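Local coordinates for macro domain-containing protein (Thermosipho africanus, PDB 7OMU), which is of unspecified function but joins a DarT-family domain to a macro domain, which here holds adenosine-5-diphosphoribose in its pocket, at residues Q240-S245 / H310-L315; F264-V269 / Y286-E291; A108-K113 / R180-I185. The protein carries 1 engineered substitution. All blocks are in the same frame, centred on the assembly; numbering follows the deposited sequence.

Contact 1. Residues Q240-S245 / H310-L315; sequences QTLTVS and HQTWFL. With APR (adenosine-5-diphosphoribose), chain C.
Strands 241-245 and 313-315 run parallel with a 32° twist, the axes of these short segments 4.4 Å apart at closest approach, with Thr241 beside Trp313, Leu242 beside Phe314 and Thr243 beside Leu315. Four backbone hydrogen bonds join them: Trp313 N to Gln240 O (2.8 Å), Leu242 N to Trp313 O, Leu315 N to Leu242 O, and Val244 N to Leu315 O, the most bent at 141°. On one face, Leu315 lies alongside Thr243, and Thr241 CG2 packs on Leu315 CB at 3.8 Å. On the other, Val244 CG2 meets the edge of the Phe314 ring in its plane, 3.9 Å from CD2, while Leu242 CD1 touches Thr312 CG2. These are neighbouring inner strands of the mixed sheet of a macro domain, 313-318 lying next to the outermost strand 286-288. Strand 351-354 flanks 241-246 on its far side, where Thr243 OG1 bonds Ala352 O, and adenosine-5-diphosphoribose lies at the strand's end, its O1D weakly bonded to Ser245 O. At the opposite end, Gln240 sends CG anti to its own N (chi1 177°) and bends at chi2, which carries NE2 over one face of the Trp313 indole, 3.2 Å above the plane near the rim. From there Gln240 NE2 donates to Gln311 OE1 (3.1 Å), from above that carbonyl's plane. Thr241 OG1 donates to Gln240 OE1 at the amide's other end, which probably limits its rotation.

Contact 2. Residues F264-V269 / Y286-E291; sequences FPDVYV and YLYKRE
Phe264, the residue at which the chain leaves helix 256-263, meets Arg290: its CD1 lies over one face of the guanidinium, 3.7 Å from NH2, with ring and guanidinium planes 82° apart. The same phenyl ring also meets that of Phe314 in the neighbouring strand 313-318. Phe264 O accepts a hydrogen bond from Val267 N at 2.8 Å, at the start of the next helix. There Asp266 holds CG between its backbone N and carbonyl carbon (chi1 65°), and the carboxylate faces Tyr288 and Arg290. OD2 takes two donors from different directions. Tyr288 OH donates to the anti lone pair of Asp266 OD2 at 2.7 Å, while Arg290 NH1 reaches the same OD2 on its syn side at 3.0 Å, only slightly off the carboxylate plane. The carboxylate and guanidinium planes are 35° apart, and NH1 also forms the salt bridge with OD1. Val267 adds the apolar part: CG2 meets the edge of the Tyr288 ring in its plane, 3.9 Å from CE2, and comes near Arg290 CD. Opposite, Lys289 centres an inverse gamma turn, and Tyr288 and Arg290 on either side of it both point toward the helix, with Arg290 CB 3.8 Å above the middle of the tyrosine ring. The contact thus joins a helix of the macro domain to the edge strand 286-288 of its sheet and the turn that follows it. Two donors on one oxygen, together with the nearby start of a helix, would probably keep Asp266 ionised, and its charge in turn balances an arginine whose guanidinium has one ring atom of Phe264, CD1, over a face.

Contact 3. Residues A108-K113 / R180-I185; sequences AIVAVK and RYISAI
Val110, Val112, Ile182 and Ile185 direct their side chains to one face of an antiparallel strand pair. Val110 meets both isoleucines: CG1 packs on Ile182 CG2 at 3.8 Å, and CG2 turns to Ile185 CG1, 4.3 Å away. At one end Ala108 CB touches Ile185 CG2; at the other Val112 CG1 lies 4.0 Å from Tyr181 CB. Three backbone bonds sit beneath this layer: Ala111 N to Ala184 O (2.9 Å), Ser183 N to Ala111 O, reaching the oxygen from well above its carbonyl plane, and Lys113 N to Tyr181 O (2.8 Å), the straightest at 164°. Between the non-hydrogen-bonded pairs Val110-Ile185 and Val112-Ile182, the single Ala111 faces both Ser183 and Ala184, a beta bulge in the second strand. These are the two inner strands of a four-stranded mixed sheet in the DarT-family domain, between outer strands 25-31 and 207-209. At the end of the pair, the Lys113 chain bends at chi3 and chi4 (-76° and -70°) and folds back, so that NZ reaches Arg180 O at 3.1 Å, in the 3-10 turn preceding strand 182-187. Ser183 lies beside the root of that lysine chain, on the face shared with Ala111, where Glu25 touches both Ala111 and Ser183. Helix 35-41 covers the aliphatic face, with Val35 on Ala108 and Ile185 and with Ile38 and Leu39 on Ile182, while Ile43 touches Val110 and Val112. The guanidinium of Arg180 turns to Asp178 in a salt bridge.

How the contacts relate
Along the chain contact 3 is complete before contact 1 begins; contact 2 falls wholly between the two halves of contact 1. Contacts 1 and 2 are neighbours, their centres about 9 Å apart, and share the seven-stranded sheet of the macro domain: strand 313-318 lies between 241-246 and the edge strand 286-288, to which Phe314 O is probably hydrogen-bonded through Tyr288 N. Together they run from the inner strands to the helix over the sheet edge. Contact 3 belongs to a separate four-stranded sheet, its centre about 37 Å from that of contact 1 and 41 Å from that of contact 2, across the chain's centre. This is consistent with two separately folded domains, each built on its own sheet.

Contact 1. Residues Q240-S245 / H310-L315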
loop_
_atom_site.group_PDB
_atom_site.type_symbol
_atom_site.label_atom_id
_atom_site.label_comp_id
_atom_site.label_asym_id
_atom_site.label_seq_id
_atom_site.Cartn_x
_atom_site.Cartn_y
_atom_site.Cartn_z
ATOM N N GLN A 240 11.102 10.108 -3.656
ATOM C CA GLN A 240 12.460 9.520 -3.783
ATOM C C GLN A 240 13.112 9.430 -2.395
ATOM O O GLN A 240 13.914 8.509 -2.182
ATOM C CB GLN A 240 13.259 10.353 -4.788
ATOM C CG GLN A 240 14.701 9.903 -4.964
ATOM C CD GLN A 240 15.697 10.759 -4.219
ATOM O OE1 GLN A 240 15.351 11.607 -3.395
ATOM N NE2 GLN A 240 16.965 10.552 -4.527
ATOM N N THR A 241 12.786 10.350 -1.487
ATOM C CA THR A 241 13.343 10.410 -0.112
ATOM C C THR A 241 12.180 10.382 0.881
ATOM O O THR A 241 11.331 11.287 0.829
ATOM C CB THR A 241 14.229 11.648 0.072
ATOM O OG1 THR A 241 15.355 11.526 -0.800
ATOM C CG2 THR A 241 14.710 11.830 1.496
ATOM N N LEU A 242 12.142 9.358 1.732
ATOM C CA LEU A 242 11.153 9.218 2.829
ATOM C C LEU A 242 11.832 9.650 4.129
ATOM O O LEU A 242 12.895 9.101 4.464
ATOM C CB LEU A 242 10.664 7.767 2.901
ATOM C CG LEU A 242 10.278 7.131 1.563
ATOM C CD1 LEU A 242 9.679 5.749 1.784
ATOM C CD2 LEU A 242 9.310 8.014 0.784
ATOM N N THR A 243 11.245 10.625 4.811
ATOM C CA THR A 243 11.743 11.162 6.096
ATOM C C THR A 243 11.156 10.318 7.226
ATOM O O THR A 243 10.015 9.862 7.098
ATOM C CB THR A 243 11.418 12.653 6.207
ATOM O OG1 THR A 243 11.724 13.232 4.940
ATOM C CG2 THR A 243 12.199 13.343 7.298
ATOM N N VAL A 244 11.937 10.088 8.274
ATOM C CA VAL A 244 11.578 9.186 9.400
ATOM C C VAL A 244 11.940 9.915 10.690
ATOM O O VAL A 244 13.138 10.186 10.895
ATOM C CB VAL A 244 12.317 7.842 9.273
ATOM C CG1 VAL A 244 12.068 6.940 10.474
ATOM C CG2 VAL A 244 11.958 7.128 7.981
ATOM N N SER A 245 10.932 10.243 11.503
ATOM C CA SER A 245 11.112 10.882 12.830
ATOM C C SER A 245 11.846 9.887 13.727
ATOM O O SER A 245 11.374 8.745 13.821
ATOM C CB SER A 245 9.794 11.301 13.427
ATOM O OG SER A 245 8.798 11.409 12.421
ATOM N N HIS A 310 13.386 2.576 -9.906
ATOM C CA HIS A 310 13.224 3.795 -9.065
ATOM C C HIS A 310 14.006 3.605 -7.752
ATOM O O HIS A 310 13.924 2.497 -7.164
ATOM C CB HIS A 310 11.713 4.066 -8.884
ATOM C CG HIS A 310 11.337 5.078 -7.847
ATOM N ND1 HIS A 310 10.516 4.766 -6.771
ATOM C CD2 HIS A 310 11.642 6.391 -7.723
ATOM C CE1 HIS A 310 10.345 5.839 -6.026
ATOM N NE2 HIS A 310 11.025 6.854 -6.589
ATOM N N GLN A 311 14.745 4.633 -7.316
ATOM C CA GLN A 311 15.526 4.629 -6.043
ATOM C C GLN A 311 14.692 5.251 -4.913
ATOM O O GLN A 311 13.887 6.168 -5.186
ATOM C CB GLN A 311 16.855 5.372 -6.209
ATOM C CG GLN A 311 16.729 6.893 -6.195
ATOM C CD GLN A 311 17.984 7.629 -6.604
ATOM O OE1 GLN A 311 17.953 8.830 -6.866
ATOM N NE2 GLN A 311 19.107 6.928 -6.661
ATOM N N THR A 312 14.885 4.756 -3.689
ATOM C CA THR A 312 14.189 5.224 -2.462
ATOM C C THR A 312 15.221 5.368 -1.341
ATOM O O THR A 312 15.730 4.337 -0.859
ATOM C CB THR A 312 13.038 4.290 -2.070
ATOM O OG1 THR A 312 12.161 4.157 -3.189
ATOM C CG2 THR A 312 12.256 4.798 -0.879
ATOM N N TRP A 313 15.522 6.615 -0.977
ATOM C CA TRP A 313 16.424 7.008 0.137
ATOM C C TRP A 313 15.588 7.226 1.398
ATOM O O TRP A 313 14.372 7.435 1.270
ATOM C CB TRP A 313 17.206 8.280 -0.221
ATOM C CG TRP A 313 18.157 8.142 -1.369
ATOM C CD1 TRP A 313 18.557 6.994 -1.993
ATOM C CD2 TRP A 313 18.879 9.209 -2.006
ATOM N NE1 TRP A 313 19.465 7.275 -2.980
ATOM C CE2 TRP A 313 19.680 8.626 -3.012
ATOM C CE3 TRP A 313 18.926 10.594 -1.824
ATOM C CZ2 TRP A 313 20.508 9.387 -3.835
ATOM C CZ3 TRP A 313 19.747 11.344 -2.635
ATOM C CH2 TRP A 313 20.530 10.747 -3.625
ATOM N N PHE A 314 16.230 7.186 2.562
ATOM C CA PHE A 314 15.610 7.450 3.883
ATOM C C PHE A 314 16.357 8.602 4.551
ATOM O O PHE A 314 17.583 8.501 4.704
ATOM C CB PHE A 314 15.644 6.198 4.761
ATOM C CG PHE A 314 14.642 5.149 4.367
ATOM C CD1 PHE A 314 14.877 4.315 3.288
ATOM C CD2 PHE A 314 13.454 5.017 5.063
ATOM C CE1 PHE A 314 13.951 3.350 2.928
ATOM C CE2 PHE A 314 12.527 4.052 4.697
ATOM C CZ PHE A 314 12.776 3.216 3.632
ATOM N N LEU A 315 15.631 9.663 4.907
ATOM C CA LEU A 315 16.154 10.813 5.681
ATOM C C LEU A 315 15.799 10.583 7.148
ATOM O O LEU A 315 14.605 10.512 7.453
ATOM C CB LEU A 315 15.539 12.112 5.153
ATOM C CG LEU A 315 16.046 13.395 5.811
ATOM C CD1 LEU A 315 17.532 13.589 5.545
ATOM C CD2 LEU A 315 15.263 14.605 5.327
HETATM N N1 APR C . 2.221 7.476 6.670
HETATM C C2 APR C . 2.039 8.729 7.109
HETATM N N3 APR C . 2.027 9.194 8.357
HETATM C C4 APR C . 2.234 8.196 9.233
HETATM C C5 APR C . 2.433 6.863 8.940
HETATM C C6 APR C . 2.424 6.493 7.580
HETATM N N6 APR C . 2.601 5.247 7.148
HETATM N N7 APR C . 2.613 6.136 10.111
HETATM C C8 APR C . 2.522 7.024 11.073
HETATM N N9 APR C . 2.288 8.297 10.597
HETATM C "C1'" APR C . 2.130 9.534 11.367
HETATM C "C2'" APR C . 1.521 9.332 12.754
HETATM O "O2'" APR C . 0.118 9.481 12.717
HETATM C "C3'" APR C . 2.203 10.412 13.605
HETATM O "O3'" APR C . 1.292 11.456 13.926
HETATM O "O4'" APR C . 3.407 10.085 11.572
HETATM C "C4'" APR C . 3.375 10.925 12.751
HETATM C "C5'" APR C . 4.736 10.916 13.413
HETATM O "O5'" APR C . 5.114 9.553 13.779
HETATM P PA APR C . 5.937 9.230 15.129
HETATM O O1A APR C . 6.839 8.063 14.889
HETATM O O2A APR C . 4.989 9.140 16.280
HETATM O O3A APR C . 6.850 10.544 15.302
HETATM P PB APR C . 7.226 11.510 16.532
HETATM O O1B APR C . 5.958 12.035 17.119
HETATM O O2B APR C . 8.242 12.503 16.069
HETATM O O5D APR C . 7.911 10.480 17.562
HETATM C C5D APR C . 9.323 10.145 17.429
HETATM O O4D APR C . 8.980 7.856 18.115
HETATM O O1D APR C . 9.273 7.211 15.922
HETATM C C1D APR C . 9.770 7.080 17.204
HETATM O O2D APR C . 12.212 6.670 17.420
HETATM C C2D APR C . 11.198 7.645 17.274
HETATM O O3D APR C . 11.484 8.020 19.680
HETATM C C3D APR C . 11.162 8.633 18.439
HETATM C C4D APR C . 9.694 9.071 18.425
#

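Contact 2. Residues F264-V269 / Y286-E291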
loop_
_atom_site.group_PDB
_atom_site.type_symbol
_atom_site.label_atom_id
_atom_site.label_comp_id
_atom_site.label_asym_id
_atom_site.label_seq_id
_atom_site.Cartn_x
_atom_site.Cartn_y
_atom_site.Cartn_z
ATOM N N PHE A 264 12.132 -2.178 7.054
ATOM C CA PHE A 264 13.447 -1.716 6.523
ATOM C C PHE A 264 14.522 -1.835 7.605
ATOM O O PHE A 264 15.135 -0.841 8.003
ATOM C CB PHE A 264 13.314 -0.284 5.995
ATOM C CG PHE A 264 12.123 -0.070 5.092
ATOM C CD1 PHE A 264 12.083 -0.634 3.826
ATOM C CD2 PHE A 264 11.039 0.685 5.509
ATOM C CE1 PHE A 264 10.989 -0.444 2.997
ATOM C CE2 PHE A 264 9.943 0.876 4.677
ATOM C CZ PHE A 264 9.921 0.310 3.424
ATOM N N PRO A 265 14.799 -3.059 8.108
ATOM C CA PRO A 265 15.691 -3.237 9.255
ATOM C C PRO A 265 17.111 -2.677 9.053
ATOM O O PRO A 265 17.718 -2.275 10.030
ATOM C CB PRO A 265 15.706 -4.761 9.461
ATOM C CG PRO A 265 15.289 -5.323 8.123
ATOM C CD PRO A 265 14.276 -4.331 7.596
ATOM N N ASP A 266 17.609 -2.652 7.815
ATOM C CA ASP A 266 18.927 -2.047 7.479
ATOM C C ASP A 266 18.921 -0.552 7.835
ATOM O O ASP A 266 19.992 -0.052 8.221
ATOM C CB ASP A 266 19.291 -2.251 6.008
ATOM C CG ASP A 266 18.355 -1.532 5.059
ATOM O OD1 ASP A 266 17.135 -1.799 5.140
ATOM O OD2 ASP A 266 18.844 -0.702 4.258
ATOM N N VAL A 267 17.775 0.128 7.707
ATOM C CA VAL A 267 17.616 1.576 8.048
ATOM C C VAL A 267 17.838 1.746 9.556
ATOM O O VAL A 267 18.486 2.728 9.961
ATOM C CB VAL A 267 16.243 2.137 7.621
ATOM C CG1 VAL A 267 16.032 3.567 8.102
ATOM C CG2 VAL A 267 16.041 2.065 6.115
ATOM N N TYR A 268 17.294 0.829 10.354
ATOM C CA TYR A 268 17.457 0.792 11.829
ATOM C C TYR A 268 18.950 0.713 12.153
ATOM O O TYR A 268 19.436 1.515 12.973
ATOM C CB TYR A 268 16.656 -0.375 12.413
ATOM C CG TYR A 268 16.888 -0.657 13.875
ATOM C CD1 TYR A 268 16.922 0.365 14.808
ATOM C CD2 TYR A 268 17.042 -1.956 14.328
ATOM C CE1 TYR A 268 17.129 0.105 16.153
ATOM C CE2 TYR A 268 17.249 -2.233 15.668
ATOM C CZ TYR A 268 17.292 -1.198 16.583
ATOM O OH TYR A 268 17.495 -1.457 17.905
ATOM N N VAL A 269 19.655 -0.209 11.494
ATOM C CA VAL A 269 21.108 -0.475 11.705
ATOM C C VAL A 269 21.913 0.778 11.341
ATOM O O VAL A 269 22.842 1.129 12.093
ATOM C CB VAL A 269 21.564 -1.695 10.888
ATOM C CG1 VAL A 269 23.079 -1.817 10.844
ATOM C CG2 VAL A 269 20.937 -2.974 11.424
ATOM N N TYR A 286 20.374 12.933 9.065
ATOM C CA TYR A 286 21.262 12.033 8.284
ATOM C C TYR A 286 20.463 11.449 7.115
ATOM O O TYR A 286 19.400 10.854 7.370
ATOM C CB TYR A 286 21.837 10.920 9.165
ATOM C CG TYR A 286 22.794 9.995 8.456
ATOM C CD1 TYR A 286 24.147 10.281 8.379
ATOM C CD2 TYR A 286 22.349 8.829 7.855
ATOM C CE1 TYR A 286 25.036 9.432 7.738
ATOM C CE2 TYR A 286 23.222 7.972 7.202
ATOM C CZ TYR A 286 24.572 8.272 7.147
ATOM O OH TYR A 286 25.439 7.434 6.509
ATOM N N LEU A 287 20.967 11.614 5.886
ATOM C CA LEU A 287 20.373 11.042 4.651
ATOM C C LEU A 287 21.053 9.707 4.329
ATOM O O LEU A 287 22.263 9.709 4.053
ATOM C CB LEU A 287 20.537 12.032 3.495
ATOM C CG LEU A 287 19.994 11.551 2.149
ATOM C CD1 LEU A 287 18.482 11.415 2.192
ATOM C CD2 LEU A 287 20.404 12.499 1.040
ATOM N N TYR A 288 20.285 8.618 4.364
ATOM C CA TYR A 288 20.697 7.252 3.947
ATOM C C TYR A 288 20.374 7.093 2.462
ATOM O O TYR A 288 19.184 7.009 2.129
ATOM C CB TYR A 288 19.974 6.205 4.798
ATOM C CG TYR A 288 20.273 4.755 4.500
ATOM C CD1 TYR A 288 21.448 4.352 3.890
ATOM C CD2 TYR A 288 19.384 3.769 4.892
ATOM C CE1 TYR A 288 21.710 3.015 3.646
ATOM C CE2 TYR A 288 19.632 2.427 4.661
ATOM C CZ TYR A 288 20.802 2.045 4.035
ATOM O OH TYR A 288 21.058 0.721 3.810
ATOM N N LYS A 289 21.400 7.085 1.605
ATOM C CA LYS A 289 21.249 6.919 0.137
ATOM C C LYS A 289 21.202 5.421 -0.180
ATOM O O LYS A 289 22.127 4.917 -0.829
ATOM C CB LYS A 289 22.358 7.679 -0.593
ATOM C CG LYS A 289 22.285 9.192 -0.433
ATOM C CD LYS A 289 23.306 9.938 -1.253
ATOM C CE LYS A 289 23.354 11.415 -0.935
ATOM N NZ LYS A 289 24.483 12.078 -1.632
ATOM N N ARG A 290 20.137 4.759 0.271
ATOM C CA ARG A 290 19.881 3.300 0.135
ATOM C C ARG A 290 19.750 2.937 -1.349
ATOM O O ARG A 290 18.831 3.464 -2.010
ATOM C CB ARG A 290 18.601 2.956 0.903
ATOM C CG ARG A 290 18.495 1.514 1.370
ATOM C CD ARG A 290 17.285 1.356 2.271
ATOM N NE ARG A 290 16.181 0.703 1.595
ATOM C CZ ARG A 290 15.680 -0.475 1.934
ATOM N NH1 ARG A 290 16.183 -1.143 2.955
ATOM N NH2 ARG A 290 14.670 -0.987 1.251
ATOM N N GLU A 291 20.625 2.056 -1.848
ATOM C CA GLU A 291 20.671 1.636 -3.277
ATOM C C GLU A 291 19.675 0.492 -3.518
ATOM O O GLU A 291 19.548 0.066 -4.679
ATOM C CB GLU A 291 22.101 1.267 -3.684
ATOM C CG GLU A 291 23.005 2.487 -3.803
ATOM C CD GLU A 291 24.430 2.239 -4.271
ATOM O OE1 GLU A 291 24.610 1.461 -5.237
ATOM O OE2 GLU A 291 25.360 2.837 -3.673
#

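Contact 3. Residues A108-K113 / R180-I185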
loop_
_atom_site.group_PDB
_atom_site.type_symbol
_atom_site.label_atom_id
_atom_site.label_comp_id
_atom_site.label_asym_id
_atom_site.label_seq_id
_atom_site.Cartn_x
_atom_site.Cartn_y
_atom_site.Cartn_z
ATOM N N ALA A 108 -9.645 -2.908 -12.211
ATOM C CA ALA A 108 -10.907 -3.005 -11.450
ATOM C C ALA A 108 -10.805 -4.179 -10.474
ATOM O O ALA A 108 -10.316 -5.247 -10.875
ATOM C CB ALA A 108 -12.061 -3.166 -12.404
ATOM N N ILE A 109 -11.225 -3.971 -9.227
ATOM C CA ILE A 109 -11.359 -5.046 -8.204
ATOM C C ILE A 109 -12.848 -5.382 -8.096
ATOM O O ILE A 109 -13.638 -4.488 -7.746
ATOM C CB ILE A 109 -10.718 -4.615 -6.870
ATOM C CG1 ILE A 109 -9.208 -4.422 -7.040
ATOM C CG2 ILE A 109 -11.027 -5.605 -5.758
ATOM C CD1 ILE A 109 -8.617 -3.353 -6.154
ATOM N N VAL A 110 -13.212 -6.608 -8.470
ATOM C CA VAL A 110 -14.617 -7.101 -8.468
ATOM C C VAL A 110 -14.880 -7.708 -7.092
ATOM O O VAL A 110 -14.164 -8.652 -6.724
ATOM C CB VAL A 110 -14.871 -8.113 -9.602
ATOM C CG1 VAL A 110 -16.300 -8.645 -9.577
ATOM C CG2 VAL A 110 -14.542 -7.512 -10.963
ATOM N N ALA A 111 -15.842 -7.149 -6.360
ATOM C CA ALA A 111 -16.253 -7.613 -5.018
ATOM C C ALA A 111 -17.223 -8.788 -5.168
ATOM O O ALA A 111 -18.159 -8.693 -5.982
ATOM C CB ALA A 111 -16.869 -6.477 -4.245
ATOM N N VAL A 112 -16.988 -9.857 -4.407
ATOM C CA VAL A 112 -17.832 -11.083 -4.355
ATOM C C VAL A 112 -18.332 -11.219 -2.914
ATOM O O VAL A 112 -17.519 -11.005 -2.009
ATOM C CB VAL A 112 -17.020 -12.308 -4.814
ATOM C CG1 VAL A 112 -17.808 -13.602 -4.685
ATOM C CG2 VAL A 112 -16.507 -12.134 -6.235
ATOM N N LYS A 113 -19.613 -11.542 -2.718
ATOM C CA LYS A 113 -20.274 -11.573 -1.383
ATOM C C LYS A 113 -19.648 -12.664 -0.510
ATOM O O LYS A 113 -19.272 -13.707 -1.063
ATOM C CB LYS A 113 -21.782 -11.806 -1.520
ATOM C CG LYS A 113 -22.609 -10.557 -1.794
ATOM C CD LYS A 113 -24.104 -10.755 -1.604
ATOM C CE LYS A 113 -24.760 -11.525 -2.733
ATOM N NZ LYS A 113 -24.802 -10.734 -3.987
ATOM N N ARG A 180 -24.278 -13.398 -9.914
ATOM C CA ARG A 180 -25.232 -13.034 -8.829
ATOM C C ARG A 180 -24.515 -12.971 -7.474
ATOM O O ARG A 180 -25.120 -12.452 -6.530
ATOM C CB ARG A 180 -26.406 -14.013 -8.784
ATOM C CG ARG A 180 -27.420 -13.792 -9.899
ATOM C CD ARG A 180 -28.535 -14.823 -9.894
ATOM N NE ARG A 180 -28.021 -16.181 -10.056
ATOM C CZ ARG A 180 -28.772 -17.266 -10.219
ATOM N NH1 ARG A 180 -28.193 -18.448 -10.356
ATOM N NH2 ARG A 180 -30.091 -17.169 -10.249
ATOM N N TYR A 181 -23.275 -13.457 -7.384
ATOM C CA TYR A 181 -22.422 -13.357 -6.172
ATOM C C TYR A 181 -21.672 -12.016 -6.125
ATOM O O TYR A 181 -21.063 -11.739 -5.072
ATOM C CB TYR A 181 -21.413 -14.504 -6.121
ATOM C CG TYR A 181 -21.973 -15.831 -5.685
ATOM C CD1 TYR A 181 -22.440 -16.011 -4.396
ATOM C CD2 TYR A 181 -21.993 -16.918 -6.545
ATOM C CE1 TYR A 181 -22.944 -17.234 -3.979
ATOM C CE2 TYR A 181 -22.486 -18.149 -6.140
ATOM C CZ TYR A 181 -22.959 -18.308 -4.849
ATOM O OH TYR A 181 -23.453 -19.504 -4.422
ATOM N N ILE A 182 -21.697 -11.215 -7.198
ATOM C CA ILE A 182 -20.917 -9.942 -7.299
ATOM C C ILE A 182 -21.659 -8.811 -6.565
ATOM O O ILE A 182 -22.810 -8.499 -6.954
ATOM C CB ILE A 182 -20.625 -9.592 -8.771
ATOM C CG1 ILE A 182 -19.762 -10.666 -9.434
ATOM C CG2 ILE A 182 -19.989 -8.215 -8.890
ATOM C CD1 ILE A 182 -19.470 -10.406 -10.901
ATOM N N SER A 183 -21.000 -8.211 -5.561
ATOM C CA SER A 183 -21.507 -7.107 -4.702
ATOM C C SER A 183 -21.403 -5.780 -5.446
ATOM O O SER A 183 -22.393 -5.036 -5.486
ATOM C CB SER A 183 -20.728 -6.992 -3.416
ATOM O OG SER A 183 -20.756 -8.195 -2.670
ATOM N N ALA A 184 -20.208 -5.483 -5.949
ATOM C CA ALA A 184 -19.824 -4.161 -6.481
ATOM C C ALA A 184 -18.514 -4.289 -7.252
ATOM O O ALA A 184 -17.919 -5.378 -7.240
ATOM C CB ALA A 184 -19.690 -3.182 -5.345
ATOM N N ILE A 185 -18.093 -3.209 -7.902
ATOM C CA ILE A 185 -16.775 -3.117 -8.590
ATOM C C ILE A 185 -16.068 -1.867 -8.066
ATOM O O ILE A 185 -16.660 -0.771 -8.160
ATOM C CB ILE A 185 -16.954 -3.115 -10.120
ATOM C CG1 ILE A 185 -17.573 -4.426 -10.610
ATOM C CG2 ILE A 185 -15.636 -2.821 -10.821
ATOM C CD1 ILE A 185 -18.731 -4.216 -11.540
#